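Local coordinates for unique short US2 glycoprotein (Human herpesvirus 5, PDB 1IM3) that redirects newly made MHC class I heavy chains through the SEC61 translocon to the cytosol for proteasomal destruction, hiding infected cells from cytotoxic T lymphocytes, at residues F30-K35 / L76-V81; A36-V41 / D68-F73; Q4-R9 / S22-M27; K16-G21 / N63-D68. All coordinates share one frame; numbering follows the deposited sequence.

Contact 1. Residues F30-K35 / L76-V81; sequences FVFDPK and LALRLV
Two central strands of one sheet of the immunoglobulin-like lumenal domain pair antiparallel here, 30-35 against 76-81, with V31-V81, D33-R79 and K35-A77 as hydrogen-bonded pairs. K35 N to A77 O is the shortest backbone bond, 2.7 Å. On the face of F32, P34, L78 and L80 the side chains turn into the sandwich. CD1 of L78 sits over one face of the F32 ring, 4.0 Å from its centroid, a CH-pi contact, and L80 CD2 approaches F32 CD1 obliquely at 3.5 Å. The same L78 methyl reaches P34 CB at 3.7 Å, while W62 of the other sheet meets the F32 ring. On the reverse face R79 runs extended from CG to NE and offers NH1 to the anti lone pair of D33 OD2 (3.1 Å), the guanidinium and carboxylate planes 82° apart. K35, bent at chi2 and chi4, curls back into a salt bridge, NZ 2.9 Å from D33 OD1; N44 is its stronger partner. D33 OD1 also forms a salt bridge with a basic side chain of another protein chain, whose backbone bonds K35 NZ, R79 NH1 and D33 OD2. Three cations round one buried carboxylate would be expected to favour ionised D33.

Contact 2. Residues A36-V41 / D68-F73; sequences ADYGGV and DVMPIF
Apolar contacts carry most of the meeting between Y38 and the 70-73 turn. The Y38 side chain crosses that of I72 at about a right angle, its CB 3.7 Å from I72 CG2, and the edge of the ring abuts the backbone, Y38 CD1 lying 3.7 Å from F73 CA. F73, with CG anti to the backbone N (chi1 -166°), swings its ring back across the contact, where A36 CB meets the ring edge 3.4 Å from F73 CE1; I12 and P93 pack on the same phenylalanine. The sulfur contact is Met-aromatic: M70 SD stands obliquely to the Y38 ring, 4.9 Å from its centroid, and lies 3.6 Å from Y38 OH. Polar links are mediated or local. One water donates to Y38 OH at 2.6 Å and accepts from M70 N at 2.8 Å, and E43 is the stronger partner of the hydroxyl. M70 to F73 form a type I turn, while D37 OD1 takes G39 N at 2.6 Å in an Asx turn that bends the chain after strand 30-37. The two segments thus meet mainly round Y38, with A36 on F73 as a second contact; a hydroxyl tied to water and carboxylate should restrict how the tyrosine ring can turn.

Contact 3. Residues Q4-R9 / S22-M27; sequences QIEDNR and SIVGNM
E6 and S22 meet through their polar ends: S22 OG donates to E6 OE1 at 2.8 Å, reaching that oxygen on its anti side and 30° out of the carboxylate plane. A chi1 of 172° sets the serine OG beside its own carbonyl carbon, on the side where the extended glutamate chain arrives. E6 then crosses V24 at about a right angle, its other oxygen, OE2, resting 3.5 Å from V24 CG1. The second methyl of V24 faces another neighbour: CG2 touches Q4 CG at 3.5 Å, and these two side chains run alongside each other in the same direction. Strands 3-12 and 16-25 form a beta hairpin at one margin of their sheet, and a classic beta bulge interrupts their pairing, E6 and D7 both facing S22. S22 O accordingly takes E6 N at 2.9 Å and, more weakly, D7 N at 3.3 Å, while S22 N returns a bond to D7 O. Before the bulge, Q4 and V24 are a regular hydrogen-bonded pair; there E6 and Q4 are exposed, while S22 is buried. On the opposite face I5 and I23 lie across from one another with CG1 atoms 4.3 Å apart. I23 continues inward onto W62, L80 and L82, whereas I5 packs on L89.

Contact 4. Residues K16-G21 / N63-D68; sequences KLFARG and NVRNLD
Strand 16-21 pairs antiparallel with 63-68 through a G1 beta bulge, N66 and L67 both facing L17. The F18 ring leans over the bulge: CG is anti to the carbonyl carbon (chi1 -76°), and N66 N lies 3.5 Å above the ring plane, over its centre. R65 CB comes within 4.0 Å of F18 CE1, and the N66 side chain runs beside the ring, though how its amide is turned is uncertain. N66 has left-handed backbone angles (phi 57°), as fits the first position of a G1 bulge. L67 N then returns to L17 O at 2.9 Å, on a carbonyl lone pair, and beyond the bulge V64 and A19 form a hydrogen-bonded pair. The pairing joins neighbouring strands 16-25 and 59-68 of one sheet of the immunoglobulin-like sandwich, where L17, A19, V64 and L67 share one face. L17 and L67 run side by side, CB to CB 3.9 Å, and L45 packs on both. On the other face R20 grips N63 side-on: NE, at 3.2 Å, and NH2, at 3.3 Å, both bind N63 OD1 from the same face of the amide. R65 pairs with D51 in a salt bridge, N63 ND2 lies over one face of its guanidinium, and Y11 lies nearly parallel to the F18 ring.

Contact 1 is the buried one, its centre about 5 Å from the centre of the chain; the other three are partly exposed. Contacts 3 and 4 both use strand 16-25 and build one sheet, each broken by a bulge, whereas contact 1 lies in the facing sheet. The sheets touch where I23 of contact 3 meets L80 and where A19 of contact 4 meets L76. Contact 2 extends strand 30-37 of contact 1 into loops, and shares D68 with contact 4. The charged cluster of contact 1 faces another protein chain; in contacts 3 and 4, which no other chain of the assembly touches, polar side chains pair within the sheet, while contact 2 relies on aromatic packing and a water.

Contact 1. Residues F30-K35 / L76-V81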
loop_
_atom_site.group_PDB
_atom_site.type_symbol
_atom_site.label_atom_id
_atom_site.label_comp_id
_atom_site.label_asym_id
_atom_site.label_seq_id
_atom_site.Cartn_x
_atom_site.Cartn_y
_atom_site.Cartn_z
ATOM N N PHE D 30 -15.686 -8.868 -14.191
ATOM C CA PHE D 30 -14.445 -9.589 -14.465
ATOM C C PHE D 30 -13.203 -8.692 -14.475
ATOM O O PHE D 30 -13.295 -7.468 -14.522
ATOM C CB PHE D 30 -14.512 -10.242 -15.843
ATOM C CG PHE D 30 -14.252 -9.264 -16.969
ATOM C CD1 PHE D 30 -15.233 -8.338 -17.344
ATOM C CD2 PHE D 30 -12.982 -9.178 -17.564
ATOM C CE1 PHE D 30 -14.965 -7.331 -18.285
ATOM C CE2 PHE D 30 -12.680 -8.174 -18.513
ATOM C CZ PHE D 30 -13.676 -7.242 -18.879
ATOM N N VAL D 31 -12.042 -9.341 -14.447
ATOM C CA VAL D 31 -10.753 -8.679 -14.541
ATOM C C VAL D 31 -9.951 -9.571 -15.480
ATOM O O VAL D 31 -9.859 -10.777 -15.267
ATOM C CB VAL D 31 -9.995 -8.596 -13.204
ATOM C CG1 VAL D 31 -8.685 -7.856 -13.421
ATOM C CG2 VAL D 31 -10.841 -7.867 -12.155
ATOM N N PHE D 32 -9.405 -8.982 -16.541
ATOM C CA PHE D 32 -8.595 -9.734 -17.517
ATOM C C PHE D 32 -7.165 -9.305 -17.202
ATOM O O PHE D 32 -6.798 -8.161 -17.443
ATOM C CB PHE D 32 -8.962 -9.324 -18.944
ATOM C CG PHE D 32 -8.295 -10.143 -20.014
ATOM C CD1 PHE D 32 -8.676 -11.460 -20.254
ATOM C CD2 PHE D 32 -7.297 -9.586 -20.812
ATOM C CE1 PHE D 32 -8.082 -12.207 -21.270
ATOM C CE2 PHE D 32 -6.697 -10.338 -21.835
ATOM C CZ PHE D 32 -7.103 -11.648 -22.055
ATOM N N ASP D 33 -6.360 -10.218 -16.676
ATOM C CA ASP D 33 -5.004 -9.862 -16.252
ATOM C C ASP D 33 -3.924 -10.735 -16.920
ATOM O O ASP D 33 -3.383 -11.642 -16.306
ATOM C CB ASP D 33 -4.969 -9.998 -14.719
ATOM C CG ASP D 33 -3.672 -9.496 -14.096
ATOM O OD1 ASP D 33 -2.798 -8.966 -14.819
ATOM O OD2 ASP D 33 -3.528 -9.634 -12.865
ATOM N N PRO D 34 -3.601 -10.454 -18.187
ATOM C CA PRO D 34 -2.598 -11.229 -18.932
ATOM C C PRO D 34 -1.140 -10.923 -18.596
ATOM O O PRO D 34 -0.753 -9.770 -18.440
ATOM C CB PRO D 34 -2.940 -10.921 -20.387
ATOM C CG PRO D 34 -3.354 -9.497 -20.319
ATOM C CD PRO D 34 -4.229 -9.445 -19.053
ATOM N N LYS D 35 -0.341 -11.973 -18.468
ATOM C CA LYS D 35 1.083 -11.813 -18.162
ATOM C C LYS D 35 1.949 -12.566 -19.158
ATOM O O LYS D 35 1.554 -13.617 -19.660
ATOM C CB LYS D 35 1.443 -12.354 -16.772
ATOM C CG LYS D 35 1.026 -11.536 -15.547
ATOM C CD LYS D 35 -0.347 -11.954 -15.020
ATOM C CE LYS D 35 -0.602 -11.533 -13.560
ATOM N NZ LYS D 35 -0.626 -10.064 -13.275
ATOM N N LEU D 76 2.017 -17.678 -22.074
ATOM C CA LEU D 76 1.044 -16.662 -21.676
ATOM C C LEU D 76 0.456 -17.118 -20.346
ATOM O O LEU D 76 -0.152 -18.188 -20.268
ATOM C CB LEU D 76 -0.097 -16.531 -22.705
ATOM C CG LEU D 76 -1.264 -15.604 -22.283
ATOM C CD1 LEU D 76 -0.757 -14.181 -22.152
ATOM C CD2 LEU D 76 -2.382 -15.648 -23.297
ATOM N N ALA D 77 0.669 -16.336 -19.293
ATOM C CA ALA D 77 0.093 -16.656 -17.989
ATOM C C ALA D 77 -1.106 -15.724 -17.879
ATOM O O ALA D 77 -0.958 -14.511 -17.788
ATOM C CB ALA D 77 1.072 -16.374 -16.869
ATOM N N LEU D 78 -2.293 -16.301 -17.891
ATOM C CA LEU D 78 -3.506 -15.515 -17.853
ATOM C C LEU D 78 -4.240 -15.605 -16.531
ATOM O O LEU D 78 -4.842 -16.632 -16.216
ATOM C CB LEU D 78 -4.418 -15.966 -18.991
ATOM C CG LEU D 78 -5.671 -15.145 -19.278
ATOM C CD1 LEU D 78 -5.300 -13.677 -19.466
ATOM C CD2 LEU D 78 -6.348 -15.700 -20.543
ATOM N N ARG D 79 -4.180 -14.536 -15.745
ATOM C CA ARG D 79 -4.881 -14.497 -14.470
ATOM C C ARG D 79 -6.244 -13.878 -14.734
ATOM O O ARG D 79 -6.350 -12.834 -15.357
ATOM C CB ARG D 79 -4.109 -13.661 -13.439
ATOM C CG ARG D 79 -4.855 -13.437 -12.114
ATOM C CD ARG D 79 -4.024 -12.661 -11.077
ATOM N NE ARG D 79 -4.808 -12.368 -9.878
ATOM C CZ ARG D 79 -5.528 -11.262 -9.699
ATOM N NH1 ARG D 79 -5.575 -10.307 -10.635
ATOM N NH2 ARG D 79 -6.215 -11.118 -8.585
ATOM N N LEU D 80 -7.292 -14.540 -14.280
ATOM C CA LEU D 80 -8.628 -14.020 -14.496
ATOM C C LEU D 80 -9.363 -14.010 -13.178
ATOM O O LEU D 80 -9.144 -14.884 -12.346
ATOM C CB LEU D 80 -9.405 -14.914 -15.468
ATOM C CG LEU D 80 -8.893 -15.081 -16.892
ATOM C CD1 LEU D 80 -9.761 -16.092 -17.615
ATOM C CD2 LEU D 80 -8.923 -13.737 -17.623
ATOM N N VAL D 81 -10.188 -13.000 -12.946
ATOM C CA VAL D 81 -10.983 -13.043 -11.739
ATOM C C VAL D 81 -12.406 -12.813 -12.226
ATOM O O VAL D 81 -12.735 -11.798 -12.835
ATOM C CB VAL D 81 -10.498 -12.058 -10.624
ATOM C CG1 VAL D 81 -9.389 -11.182 -11.121
ATOM C CG2 VAL D 81 -11.656 -11.299 -10.042
#

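Contact 2. Residues A36-V41 / D68-F73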
loop_
_atom_site.group_PDB
_atom_site.type_symbol
_atom_site.label_atom_id
_atom_site.label_comp_id
_atom_site.label_asym_id
_atom_site.label_seq_id
_atom_site.Cartn_x
_atom_site.Cartn_y
_atom_site.Cartn_z
ATOM N N ALA D 36 3.121 -12.012 -19.449
ATOM C CA ALA D 36 4.057 -12.670 -20.345
ATOM C C ALA D 36 4.953 -13.467 -19.406
ATOM O O ALA D 36 5.365 -12.973 -18.353
ATOM C CB ALA D 36 4.888 -11.662 -21.106
ATOM N N ASP D 37 5.233 -14.712 -19.749
ATOM C CA ASP D 37 6.120 -15.497 -18.902
ATOM C C ASP D 37 7.402 -15.741 -19.679
ATOM O O ASP D 37 7.372 -16.346 -20.754
ATOM C CB ASP D 37 5.508 -16.838 -18.534
ATOM C CG ASP D 37 6.300 -17.551 -17.463
ATOM O OD1 ASP D 37 7.525 -17.303 -17.362
ATOM O OD2 ASP D 37 5.708 -18.364 -16.725
ATOM N N TYR D 38 8.520 -15.258 -19.141
ATOM C CA TYR D 38 9.818 -15.418 -19.795
ATOM C C TYR D 38 10.568 -16.594 -19.188
ATOM O O TYR D 38 11.792 -16.674 -19.262
ATOM C CB TYR D 38 10.651 -14.141 -19.647
ATOM C CG TYR D 38 9.960 -12.906 -20.174
ATOM C CD1 TYR D 38 9.277 -12.933 -21.388
ATOM C CD2 TYR D 38 10.020 -11.705 -19.475
ATOM C CE1 TYR D 38 8.674 -11.794 -21.895
ATOM C CE2 TYR D 38 9.422 -10.562 -19.971
ATOM C CZ TYR D 38 8.752 -10.612 -21.184
ATOM O OH TYR D 38 8.171 -9.475 -21.689
ATOM N N GLY D 39 9.816 -17.511 -18.594
ATOM C CA GLY D 39 10.419 -18.668 -17.972
ATOM C C GLY D 39 10.888 -18.279 -16.588
ATOM O O GLY D 39 12.061 -17.961 -16.394
ATOM N N GLY D 40 9.969 -18.278 -15.626
ATOM C CA GLY D 40 10.330 -17.919 -14.265
ATOM C C GLY D 40 9.963 -16.496 -13.878
ATOM O O GLY D 40 9.355 -16.268 -12.829
ATOM N N VAL D 41 10.348 -15.530 -14.704
ATOM C CA VAL D 41 10.034 -14.134 -14.430
ATOM C C VAL D 41 9.276 -13.566 -15.624
ATOM O O VAL D 41 9.459 -14.023 -16.765
ATOM C CB VAL D 41 11.316 -13.284 -14.186
ATOM C CG1 VAL D 41 12.146 -13.196 -15.466
ATOM C CG2 VAL D 41 10.928 -11.880 -13.683
ATOM N N ASP D 68 2.919 -6.937 -29.207
ATOM C CA ASP D 68 4.366 -7.092 -29.221
ATOM C C ASP D 68 4.831 -7.767 -27.945
ATOM O O ASP D 68 4.547 -7.305 -26.852
ATOM C CB ASP D 68 5.098 -5.745 -29.328
ATOM C CG ASP D 68 4.900 -5.061 -30.667
ATOM O OD1 ASP D 68 4.627 -5.745 -31.679
ATOM O OD2 ASP D 68 5.039 -3.817 -30.705
ATOM N N VAL D 69 5.504 -8.891 -28.076
ATOM C CA VAL D 69 6.045 -9.520 -26.896
ATOM C C VAL D 69 7.494 -9.659 -27.210
ATOM O O VAL D 69 7.902 -9.851 -28.350
ATOM C CB VAL D 69 5.504 -10.922 -26.612
ATOM C CG1 VAL D 69 4.045 -10.834 -26.175
ATOM C CG2 VAL D 69 5.711 -11.812 -27.833
ATOM N N MET D 70 8.287 -9.534 -26.185
ATOM C CA MET D 70 9.704 -9.669 -26.357
ATOM C C MET D 70 10.067 -11.068 -26.848
ATOM O O MET D 70 9.287 -12.015 -26.711
ATOM C CB MET D 70 10.390 -9.391 -25.037
ATOM C CG MET D 70 10.207 -7.974 -24.563
ATOM S SD MET D 70 11.078 -7.779 -23.023
ATOM C CE MET D 70 12.628 -7.158 -23.614
ATOM N N PRO D 71 11.262 -11.209 -27.440
ATOM C CA PRO D 71 11.756 -12.490 -27.963
ATOM C C PRO D 71 11.816 -13.543 -26.862
ATOM O O PRO D 71 11.594 -14.734 -27.095
ATOM C CB PRO D 71 13.143 -12.133 -28.481
ATOM C CG PRO D 71 12.979 -10.701 -28.905
ATOM C CD PRO D 71 12.194 -10.116 -27.764
ATOM N N ILE D 72 12.118 -13.088 -25.655
ATOM C CA ILE D 72 12.215 -13.966 -24.498
ATOM C C ILE D 72 10.879 -14.614 -24.142
ATOM O O ILE D 72 10.811 -15.462 -23.257
ATOM C CB ILE D 72 12.647 -13.184 -23.262
ATOM C CG1 ILE D 72 13.637 -12.092 -23.653
ATOM C CG2 ILE D 72 13.267 -14.120 -22.252
ATOM C CD1 ILE D 72 13.875 -11.087 -22.543
ATOM N N PHE D 73 9.809 -14.214 -24.812
ATOM C CA PHE D 73 8.511 -14.771 -24.486
ATOM C C PHE D 73 8.466 -16.278 -24.529
ATOM O O PHE D 73 8.886 -16.919 -25.486
ATOM C CB PHE D 73 7.420 -14.237 -25.414
ATOM C CG PHE D 73 6.020 -14.507 -24.917
ATOM C CD1 PHE D 73 5.371 -13.586 -24.106
ATOM C CD2 PHE D 73 5.346 -15.669 -25.279
ATOM C CE1 PHE D 73 4.063 -13.809 -23.666
ATOM C CE2 PHE D 73 4.038 -15.904 -24.845
ATOM C CZ PHE D 73 3.397 -14.970 -24.038
HETATM O O HOH W 1 6.744 -9.635 -23.797
#

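Contact 3. Residues Q4-R9 / S22-M27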
loop_
_atom_site.group_PDB
_atom_site.type_symbol
_atom_site.label_atom_id
_atom_site.label_comp_id
_atom_site.label_asym_id
_atom_site.label_seq_id
_atom_site.Cartn_x
_atom_site.Cartn_y
_atom_site.Cartn_z
ATOM N N GLN D 4 -17.063 -22.136 -17.185
ATOM C CA GLN D 4 -16.252 -23.184 -17.771
ATOM C C GLN D 4 -15.445 -22.612 -18.924
ATOM O O GLN D 4 -15.936 -21.800 -19.706
ATOM C CB GLN D 4 -17.113 -24.366 -18.235
ATOM C CG GLN D 4 -18.188 -24.017 -19.239
ATOM C CD GLN D 4 -18.777 -25.250 -19.943
ATOM O OE1 GLN D 4 -19.532 -25.120 -20.919
ATOM N NE2 GLN D 4 -18.430 -26.451 -19.449
ATOM N N ILE D 5 -14.192 -23.041 -19.001
ATOM C CA ILE D 5 -13.269 -22.610 -20.032
ATOM C C ILE D 5 -13.546 -23.352 -21.324
ATOM O O ILE D 5 -13.448 -24.575 -21.363
ATOM C CB ILE D 5 -11.837 -22.898 -19.596
ATOM C CG1 ILE D 5 -11.559 -22.159 -18.291
ATOM C CG2 ILE D 5 -10.862 -22.510 -20.689
ATOM C CD1 ILE D 5 -10.183 -22.428 -17.737
ATOM N N GLU D 6 -13.884 -22.618 -22.379
ATOM C CA GLU D 6 -14.160 -23.249 -23.657
ATOM C C GLU D 6 -12.898 -23.378 -24.480
ATOM O O GLU D 6 -12.586 -24.440 -24.994
ATOM C CB GLU D 6 -15.194 -22.453 -24.460
ATOM C CG GLU D 6 -16.559 -22.355 -23.826
ATOM C CD GLU D 6 -17.590 -21.781 -24.784
ATOM O OE1 GLU D 6 -17.266 -20.823 -25.518
ATOM O OE2 GLU D 6 -18.727 -22.288 -24.798
ATOM N N ASP D 7 -12.136 -22.310 -24.578
ATOM C CA ASP D 7 -10.954 -22.375 -25.399
ATOM C C ASP D 7 -9.887 -21.488 -24.811
ATOM O O ASP D 7 -10.157 -20.677 -23.938
ATOM C CB ASP D 7 -11.321 -21.922 -26.815
ATOM C CG ASP D 7 -10.209 -22.161 -27.816
ATOM O OD1 ASP D 7 -9.734 -23.324 -27.915
ATOM O OD2 ASP D 7 -9.825 -21.180 -28.507
ATOM N N ASN D 8 -8.686 -21.620 -25.346
ATOM C CA ASN D 8 -7.543 -20.877 -24.869
ATOM C C ASN D 8 -6.318 -21.274 -25.670
ATOM O O ASN D 8 -5.676 -22.260 -25.362
ATOM C CB ASN D 8 -7.304 -21.217 -23.407
ATOM C CG ASN D 8 -5.970 -20.718 -22.908
ATOM O OD1 ASN D 8 -5.527 -19.636 -23.277
ATOM N ND2 ASN D 8 -5.321 -21.498 -22.050
ATOM N N ARG D 9 -5.988 -20.520 -26.701
ATOM C CA ARG D 9 -4.821 -20.842 -27.504
ATOM C C ARG D 9 -4.148 -19.523 -27.805
ATOM O O ARG D 9 -4.722 -18.470 -27.542
ATOM C CB ARG D 9 -5.236 -21.554 -28.795
ATOM C CG ARG D 9 -5.736 -22.978 -28.580
ATOM C CD ARG D 9 -6.153 -23.598 -29.893
ATOM N NE ARG D 9 -7.223 -22.816 -30.507
ATOM C CZ ARG D 9 -7.765 -23.079 -31.692
ATOM N NH1 ARG D 9 -7.333 -24.118 -32.407
ATOM N NH2 ARG D 9 -8.750 -22.307 -32.158
ATOM N N SER D 22 -12.159 -18.248 -24.644
ATOM C CA SER D 22 -13.544 -18.018 -24.307
ATOM C C SER D 22 -13.887 -18.735 -23.021
ATOM O O SER D 22 -13.356 -19.813 -22.735
ATOM C CB SER D 22 -14.448 -18.514 -25.436
ATOM O OG SER D 22 -15.810 -18.467 -25.047
ATOM N N ILE D 23 -14.770 -18.114 -22.249
ATOM C CA ILE D 23 -15.237 -18.674 -20.991
ATOM C C ILE D 23 -16.725 -18.339 -20.886
ATOM O O ILE D 23 -17.113 -17.189 -21.103
ATOM C CB ILE D 23 -14.497 -18.034 -19.798
ATOM C CG1 ILE D 23 -13.020 -18.439 -19.841
ATOM C CG2 ILE D 23 -15.144 -18.447 -18.484
ATOM C CD1 ILE D 23 -12.202 -17.872 -18.725
ATOM N N VAL D 24 -17.579 -19.325 -20.635
ATOM C CA VAL D 24 -18.996 -19.002 -20.467
ATOM C C VAL D 24 -19.243 -19.180 -18.980
ATOM O O VAL D 24 -18.541 -19.953 -18.326
ATOM C CB VAL D 24 -19.981 -19.930 -21.272
ATOM C CG1 VAL D 24 -19.872 -19.655 -22.750
ATOM C CG2 VAL D 24 -19.714 -21.387 -20.976
ATOM N N GLY D 25 -20.220 -18.450 -18.452
ATOM C CA GLY D 25 -20.562 -18.531 -17.040
ATOM C C GLY D 25 -21.477 -17.370 -16.701
ATOM O O GLY D 25 -21.777 -16.536 -17.566
ATOM N N ASN D 26 -21.919 -17.294 -15.452
ATOM C CA ASN D 26 -22.807 -16.207 -15.068
ATOM C C ASN D 26 -22.118 -15.072 -14.304
ATOM O O ASN D 26 -22.767 -14.404 -13.494
ATOM C CB ASN D 26 -24.003 -16.756 -14.262
ATOM C CG ASN D 26 -23.579 -17.476 -12.986
ATOM O OD1 ASN D 26 -22.384 -17.663 -12.722
ATOM N ND2 ASN D 26 -24.567 -17.890 -12.185
ATOM N N MET D 27 -20.825 -14.843 -14.567
ATOM C CA MET D 27 -20.075 -13.767 -13.902
ATOM C C MET D 27 -20.718 -12.425 -14.217
ATOM O O MET D 27 -21.059 -12.151 -15.370
ATOM C CB MET D 27 -18.627 -13.663 -14.389
ATOM C CG MET D 27 -17.870 -14.947 -14.556
ATOM S SD MET D 27 -18.207 -15.665 -16.166
ATOM C CE MET D 27 -17.405 -14.551 -17.212
#

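Contact 4. Residues K16-G21 / N63-D68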
loop_
_atom_site.group_PDB
_atom_site.type_symbol
_atom_site.label_atom_id
_atom_site.label_comp_id
_atom_site.label_asym_id
_atom_site.label_seq_id
_atom_site.Cartn_x
_atom_site.Cartn_y
_atom_site.Cartn_z
ATOM N N LYS D 16 4.889 -10.628 -32.404
ATOM C CA LYS D 16 3.568 -10.226 -31.970
ATOM C C LYS D 16 2.785 -11.432 -31.436
ATOM O O LYS D 16 2.899 -12.552 -31.932
ATOM C CB LYS D 16 2.822 -9.554 -33.125
ATOM C CG LYS D 16 3.424 -8.219 -33.549
ATOM C CD LYS D 16 2.562 -7.580 -34.616
ATOM C CE LYS D 16 3.012 -6.173 -34.956
ATOM N NZ LYS D 16 2.118 -5.585 -36.010
ATOM N N LEU D 17 1.999 -11.195 -30.395
ATOM C CA LEU D 17 1.189 -12.239 -29.796
ATOM C C LEU D 17 -0.258 -12.167 -30.280
ATOM O O LEU D 17 -0.824 -11.086 -30.459
ATOM C CB LEU D 17 1.237 -12.105 -28.274
ATOM C CG LEU D 17 0.297 -12.954 -27.419
ATOM C CD1 LEU D 17 0.671 -14.419 -27.563
ATOM C CD2 LEU D 17 0.392 -12.534 -25.964
ATOM N N PHE D 18 -0.837 -13.334 -30.519
ATOM C CA PHE D 18 -2.234 -13.454 -30.945
ATOM C C PHE D 18 -2.778 -14.508 -29.996
ATOM O O PHE D 18 -2.239 -15.611 -29.931
ATOM C CB PHE D 18 -2.344 -13.955 -32.385
ATOM C CG PHE D 18 -2.035 -12.915 -33.414
ATOM C CD1 PHE D 18 -3.061 -12.264 -34.099
ATOM C CD2 PHE D 18 -0.715 -12.576 -33.696
ATOM C CE1 PHE D 18 -2.776 -11.279 -35.058
ATOM C CE2 PHE D 18 -0.415 -11.598 -34.645
ATOM C CZ PHE D 18 -1.449 -10.947 -35.329
ATOM N N ALA D 19 -3.810 -14.166 -29.231
ATOM C CA ALA D 19 -4.371 -15.117 -28.284
ATOM C C ALA D 19 -5.883 -14.994 -28.280
ATOM O O ALA D 19 -6.430 -13.898 -28.202
ATOM C CB ALA D 19 -3.823 -14.857 -26.898
ATOM N N ARG D 20 -6.545 -16.141 -28.381
ATOM C CA ARG D 20 -7.993 -16.179 -28.407
ATOM C C ARG D 20 -8.469 -17.178 -27.371
ATOM O O ARG D 20 -7.862 -18.231 -27.183
ATOM C CB ARG D 20 -8.485 -16.598 -29.791
ATOM C CG ARG D 20 -9.998 -16.572 -29.924
ATOM C CD ARG D 20 -10.400 -16.817 -31.360
ATOM N NE ARG D 20 -9.723 -15.875 -32.248
ATOM C CZ ARG D 20 -9.734 -15.953 -33.574
ATOM N NH1 ARG D 20 -10.390 -16.939 -34.170
ATOM N NH2 ARG D 20 -9.093 -15.046 -34.302
ATOM N N GLY D 21 -9.553 -16.844 -26.691
ATOM C CA GLY D 21 -10.067 -17.745 -25.694
ATOM C C GLY D 21 -11.506 -17.395 -25.410
ATOM O O GLY D 21 -12.022 -16.373 -25.867
ATOM N N ASN D 63 -9.584 -11.884 -27.886
ATOM C CA ASN D 63 -9.075 -12.045 -29.229
ATOM C C ASN D 63 -7.913 -11.060 -29.379
ATOM O O ASN D 63 -7.958 -10.117 -30.166
ATOM C CB ASN D 63 -10.171 -11.720 -30.241
ATOM C CG ASN D 63 -9.729 -11.983 -31.678
ATOM O OD1 ASN D 63 -8.860 -12.821 -31.914
ATOM N ND2 ASN D 63 -10.334 -11.280 -32.641
ATOM N N VAL D 64 -6.884 -11.290 -28.587
ATOM C CA VAL D 64 -5.700 -10.447 -28.580
ATOM C C VAL D 64 -4.989 -10.508 -29.924
ATOM O O VAL D 64 -4.619 -11.586 -30.386
ATOM C CB VAL D 64 -4.745 -10.892 -27.464
ATOM C CG1 VAL D 64 -3.475 -10.041 -27.482
ATOM C CG2 VAL D 64 -5.444 -10.764 -26.119
ATOM N N ARG D 65 -4.806 -9.360 -30.556
ATOM C CA ARG D 65 -4.175 -9.325 -31.869
ATOM C C ARG D 65 -2.977 -8.373 -31.918
ATOM O O ARG D 65 -3.031 -7.249 -31.412
ATOM C CB ARG D 65 -5.218 -8.941 -32.935
ATOM C CG ARG D 65 -6.364 -9.946 -33.091
ATOM C CD ARG D 65 -7.613 -9.315 -33.685
ATOM N NE ARG D 65 -8.362 -8.524 -32.712
ATOM C CZ ARG D 65 -9.507 -7.905 -32.979
ATOM N NH1 ARG D 65 -10.033 -7.989 -34.196
ATOM N NH2 ARG D 65 -10.126 -7.206 -32.030
ATOM N N ASN D 66 -1.879 -8.897 -32.473
ATOM C CA ASN D 66 -0.617 -8.176 -32.679
ATOM C C ASN D 66 0.044 -7.559 -31.477
ATOM O O ASN D 66 0.542 -6.450 -31.541
ATOM C CB ASN D 66 -0.816 -7.091 -33.704
ATOM C CG ASN D 66 -0.877 -7.638 -35.077
ATOM O OD1 ASN D 66 0.146 -8.057 -35.632
ATOM N ND2 ASN D 66 -2.081 -7.673 -35.652
ATOM N N LEU D 67 0.056 -8.288 -30.383
ATOM C CA LEU D 67 0.643 -7.768 -29.180
ATOM C C LEU D 67 2.145 -8.010 -29.193
ATOM O O LEU D 67 2.594 -9.155 -29.203
ATOM C CB LEU D 67 -0.013 -8.436 -27.968
ATOM C CG LEU D 67 0.508 -7.877 -26.658
ATOM C CD1 LEU D 67 0.310 -6.358 -26.625
ATOM C CD2 LEU D 67 -0.209 -8.540 -25.525
ATOM N N ASP D 68 2.919 -6.937 -29.207
ATOM C CA ASP D 68 4.366 -7.092 -29.221
ATOM C C ASP D 68 4.831 -7.767 -27.945
ATOM O O ASP D 68 4.547 -7.305 -26.852
ATOM C CB ASP D 68 5.098 -5.745 -29.328
ATOM C CG ASP D 68 4.900 -5.061 -30.667
ATOM O OD1 ASP D 68 4.627 -5.745 -31.679
ATOM O OD2 ASP D 68 5.039 -3.817 -30.705
#